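Local structure of transcriptional regulator ComR (Streptococcus vestibularis F0396, 6HU8) at residues F149-F158 and I183-Q194. The protein probably binds DNA as a peptide-responsive regulator of the RNPP family, acting in the ComRS competence signalling system of streptococci. Sequence-based numbering, arbitrary orientation.
Sequences FEQVKRKKKF and IFDRIVDRVLKQ
Q194 NE2, just beyond helix 181-192, spends both its hydrogens, one on K156 O at 2.9 Å across the contact and the other on R190 O at 2.8 Å; both acceptors lie in the amide plane, so the group's rotation is fixed. Its OE1 in turn accepts F158 N at 2.9 Å, along a nearly straight N-H line (175°) that arrives above the carbonyl plane. A bend at chi2 (-54°) turns the amide back toward the last helical turn, where K193 N and Q194 NE2 reach R190 O from opposite faces of the R190 carbonyl plane. The F158 side chain crosses that of Q194 at about a right angle, CD2 3.6 Å from Q194 CD, with ring and amide planes 30° apart; its CZ lies 3.4 Å from R190 CG, while CE2 meets V191 CG2. R190, bent at chi2 and chi3, brings CD to 3.3 Å from K156 O, and K156 CG sits 3.9 Å above the centre of its guanidinium, an aliphatic cover for a charged plane. At the N-terminal end of segment 183-194, K153, extended beyond CG, lays its CE and NZ against I183 CD1 as NZ forms a salt bridge with E150 OE2. The F149 ring receives I183 CG2 at its edge and touches I187 CD1. The contact joins helix 139-152 and its following loop to helix 181-192 within the TPR-type helical array, with helix 160-173 packing against F149, F158 and I183, and helix 200-219 against V191 and Q194.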
# COMPACT_ATOMS: atom_id res chain seq x y z
N PHE A 149 -8.20 -6.03 2.56
CA PHE A 149 -8.72 -4.67 2.63
C PHE A 149 -9.86 -4.54 3.63
O PHE A 149 -9.93 -3.54 4.34
CB PHE A 149 -9.19 -4.17 1.26
CG PHE A 149 -9.64 -2.73 1.26
CD1 PHE A 149 -8.80 -1.73 1.75
CD2 PHE A 149 -10.89 -2.37 0.77
CE1 PHE A 149 -9.21 -0.40 1.77
CE2 PHE A 149 -11.31 -1.05 0.77
CZ PHE A 149 -10.47 -0.05 1.27
N GLU A 150 -10.76 -5.54 3.70
CA GLU A 150 -11.81 -5.55 4.74
C GLU A 150 -11.19 -5.45 6.12
O GLU A 150 -11.73 -4.82 7.02
CB GLU A 150 -12.66 -6.81 4.68
CG GLU A 150 -13.83 -6.78 3.76
CD GLU A 150 -14.79 -5.63 4.06
OE1 GLU A 150 -15.15 -5.42 5.24
OE2 GLU A 150 -15.14 -4.92 3.10
N GLN A 151 -10.05 -6.11 6.31
CA GLN A 151 -9.39 -6.11 7.60
C GLN A 151 -8.74 -4.74 7.85
O GLN A 151 -8.73 -4.24 8.97
CB GLN A 151 -8.39 -7.26 7.68
CG GLN A 151 -9.12 -8.59 7.89
CD GLN A 151 -8.27 -9.83 7.65
OE1 GLN A 151 -7.21 -9.77 7.05
NE2 GLN A 151 -8.76 -10.96 8.13
N VAL A 152 -8.25 -4.10 6.80
CA VAL A 152 -7.60 -2.80 6.97
C VAL A 152 -8.64 -1.75 7.40
O VAL A 152 -8.34 -0.86 8.21
CB VAL A 152 -6.86 -2.36 5.69
CG1 VAL A 152 -6.62 -0.85 5.67
CG2 VAL A 152 -5.56 -3.12 5.55
N LYS A 153 -9.86 -1.88 6.88
CA LYS A 153 -10.95 -0.96 7.23
C LYS A 153 -11.18 -0.84 8.74
O LYS A 153 -11.65 0.19 9.21
CB LYS A 153 -12.26 -1.42 6.57
CG LYS A 153 -12.33 -1.26 5.06
CD LYS A 153 -13.63 -1.90 4.55
CE LYS A 153 -13.77 -1.83 3.04
NZ LYS A 153 -15.05 -2.43 2.52
N ARG A 154 -10.83 -1.88 9.49
CA ARG A 154 -11.11 -1.91 10.92
C ARG A 154 -9.92 -1.46 11.76
O ARG A 154 -10.02 -1.39 12.99
CB ARG A 154 -11.53 -3.32 11.37
CG ARG A 154 -12.64 -3.96 10.55
CD ARG A 154 -14.02 -3.75 11.19
NE ARG A 154 -14.06 -4.24 12.57
CZ ARG A 154 -14.49 -5.44 12.94
NH1 ARG A 154 -14.47 -5.76 14.23
NH2 ARG A 154 -14.95 -6.33 12.05
N LYS A 155 -8.78 -1.18 11.12
CA LYS A 155 -7.55 -0.88 11.84
C LYS A 155 -7.41 0.62 12.10
O LYS A 155 -7.91 1.43 11.32
CB LYS A 155 -6.31 -1.38 11.08
CG LYS A 155 -6.12 -2.89 11.04
CD LYS A 155 -4.80 -3.26 10.36
CE LYS A 155 -4.80 -4.71 9.89
NZ LYS A 155 -3.53 -5.09 9.20
N LYS A 156 -6.74 0.96 13.19
CA LYS A 156 -6.45 2.35 13.51
C LYS A 156 -4.99 2.67 13.19
O LYS A 156 -4.66 3.80 12.83
CB LYS A 156 -6.75 2.64 14.99
CG LYS A 156 -8.25 2.80 15.29
CD LYS A 156 -8.50 3.44 16.65
CE LYS A 156 -10.00 3.57 16.94
NZ LYS A 156 -10.65 2.25 17.25
N LYS A 157 -4.13 1.66 13.29
CA LYS A 157 -2.72 1.83 13.01
C LYS A 157 -2.34 0.94 11.82
O LYS A 157 -2.57 -0.26 11.83
CB LYS A 157 -1.88 1.48 14.25
CG LYS A 157 -0.40 1.75 14.11
CD LYS A 157 0.35 1.37 15.38
CE LYS A 157 1.82 1.79 15.33
NZ LYS A 157 2.61 1.23 16.47
N PHE A 158 -1.78 1.56 10.78
CA PHE A 158 -1.45 0.87 9.53
C PHE A 158 0.02 0.47 9.47
O PHE A 158 0.87 1.27 9.81
CB PHE A 158 -1.75 1.76 8.31
CG PHE A 158 -3.21 2.12 8.12
CD1 PHE A 158 -4.20 1.19 8.38
CD2 PHE A 158 -3.57 3.38 7.68
CE1 PHE A 158 -5.53 1.51 8.21
CE2 PHE A 158 -4.91 3.71 7.50
CZ PHE A 158 -5.89 2.77 7.76
N ILE A 183 -16.45 4.69 2.64
CA ILE A 183 -15.19 3.96 2.72
C ILE A 183 -14.02 4.90 2.48
O ILE A 183 -13.06 4.93 3.27
CB ILE A 183 -15.13 2.81 1.70
CG1 ILE A 183 -16.11 1.70 2.08
CG2 ILE A 183 -13.70 2.27 1.60
CD1 ILE A 183 -16.06 0.52 1.15
N PHE A 184 -14.10 5.68 1.40
CA PHE A 184 -13.04 6.61 1.05
C PHE A 184 -12.71 7.55 2.21
O PHE A 184 -11.56 7.66 2.63
CB PHE A 184 -13.41 7.41 -0.20
CG PHE A 184 -12.34 8.38 -0.65
CD1 PHE A 184 -11.23 7.93 -1.37
CD2 PHE A 184 -12.43 9.74 -0.36
CE1 PHE A 184 -10.24 8.82 -1.79
CE2 PHE A 184 -11.44 10.64 -0.77
CZ PHE A 184 -10.34 10.18 -1.50
N ASP A 185 -13.73 8.21 2.74
CA ASP A 185 -13.51 9.16 3.83
C ASP A 185 -12.93 8.48 5.07
O ASP A 185 -12.10 9.06 5.77
CB ASP A 185 -14.80 9.91 4.19
CG ASP A 185 -15.29 10.82 3.08
OD1 ASP A 185 -14.58 10.98 2.07
OD2 ASP A 185 -16.40 11.39 3.22
N ARG A 186 -13.37 7.26 5.35
CA ARG A 186 -12.83 6.55 6.50
C ARG A 186 -11.35 6.25 6.30
O ARG A 186 -10.54 6.43 7.21
CB ARG A 186 -13.59 5.24 6.75
CG ARG A 186 -13.09 4.48 7.98
CD ARG A 186 -12.95 2.97 7.72
NE ARG A 186 -13.99 2.46 6.83
CZ ARG A 186 -15.15 1.95 7.24
NH1 ARG A 186 -16.03 1.50 6.34
NH2 ARG A 186 -15.44 1.88 8.53
N ILE A 187 -11.00 5.78 5.11
CA ILE A 187 -9.61 5.45 4.83
C ILE A 187 -8.73 6.70 4.87
O ILE A 187 -7.70 6.73 5.55
CB ILE A 187 -9.47 4.73 3.47
CG1 ILE A 187 -10.04 3.31 3.55
CG2 ILE A 187 -8.03 4.67 3.03
CD1 ILE A 187 -9.35 2.45 4.58
N VAL A 188 -9.15 7.75 4.15
CA VAL A 188 -8.41 9.01 4.11
C VAL A 188 -8.18 9.52 5.52
O VAL A 188 -7.07 9.88 5.88
CB VAL A 188 -9.14 10.10 3.29
CG1 VAL A 188 -8.41 11.44 3.41
CG2 VAL A 188 -9.24 9.69 1.83
N ASP A 189 -9.24 9.52 6.33
CA ASP A 189 -9.16 10.06 7.68
C ASP A 189 -8.15 9.29 8.53
O ASP A 189 -7.41 9.87 9.33
CB ASP A 189 -10.54 10.05 8.35
CG ASP A 189 -10.47 10.41 9.82
OD1 ASP A 189 -10.24 11.60 10.13
OD2 ASP A 189 -10.61 9.50 10.68
N ARG A 190 -8.10 7.97 8.35
CA ARG A 190 -7.20 7.16 9.15
C ARG A 190 -5.77 7.28 8.62
O ARG A 190 -4.81 7.27 9.40
CB ARG A 190 -7.65 5.69 9.15
CG ARG A 190 -7.00 4.88 10.25
CD ARG A 190 -7.23 5.53 11.61
NE ARG A 190 -8.60 5.33 12.08
CZ ARG A 190 -9.12 5.94 13.15
NH1 ARG A 190 -8.38 6.79 13.86
NH2 ARG A 190 -10.38 5.69 13.51
N VAL A 191 -5.62 7.42 7.31
CA VAL A 191 -4.30 7.66 6.73
C VAL A 191 -3.71 8.95 7.27
O VAL A 191 -2.53 8.99 7.65
CB VAL A 191 -4.35 7.73 5.19
CG1 VAL A 191 -3.05 8.33 4.64
CG2 VAL A 191 -4.59 6.35 4.61
N LEU A 192 -4.54 9.99 7.33
CA LEU A 192 -4.13 11.30 7.82
C LEU A 192 -3.70 11.31 9.29
O LEU A 192 -2.96 12.21 9.71
CB LEU A 192 -5.26 12.31 7.60
CG LEU A 192 -5.44 12.75 6.15
CD1 LEU A 192 -6.65 13.68 6.00
CD2 LEU A 192 -4.15 13.42 5.66
N LYS A 193 -4.13 10.32 10.06
CA LYS A 193 -3.79 10.28 11.49
C LYS A 193 -2.60 9.38 11.82
O LYS A 193 -2.24 9.25 12.99
CB LYS A 193 -4.99 9.81 12.31
CG LYS A 193 -6.18 10.76 12.34
CD LYS A 193 -7.33 10.13 13.12
CE LYS A 193 -8.58 10.99 13.14
NZ LYS A 193 -9.56 10.43 14.11
N GLN A 194 -1.99 8.77 10.81
CA GLN A 194 -0.87 7.87 11.07
C GLN A 194 0.32 8.64 11.61
O GLN A 194 0.66 9.73 11.11
CB GLN A 194 -0.48 7.10 9.80
CG GLN A 194 -1.57 6.15 9.30
CD GLN A 194 -2.04 5.19 10.37
OE1 GLN A 194 -1.26 4.37 10.86
NE2 GLN A 194 -3.31 5.29 10.76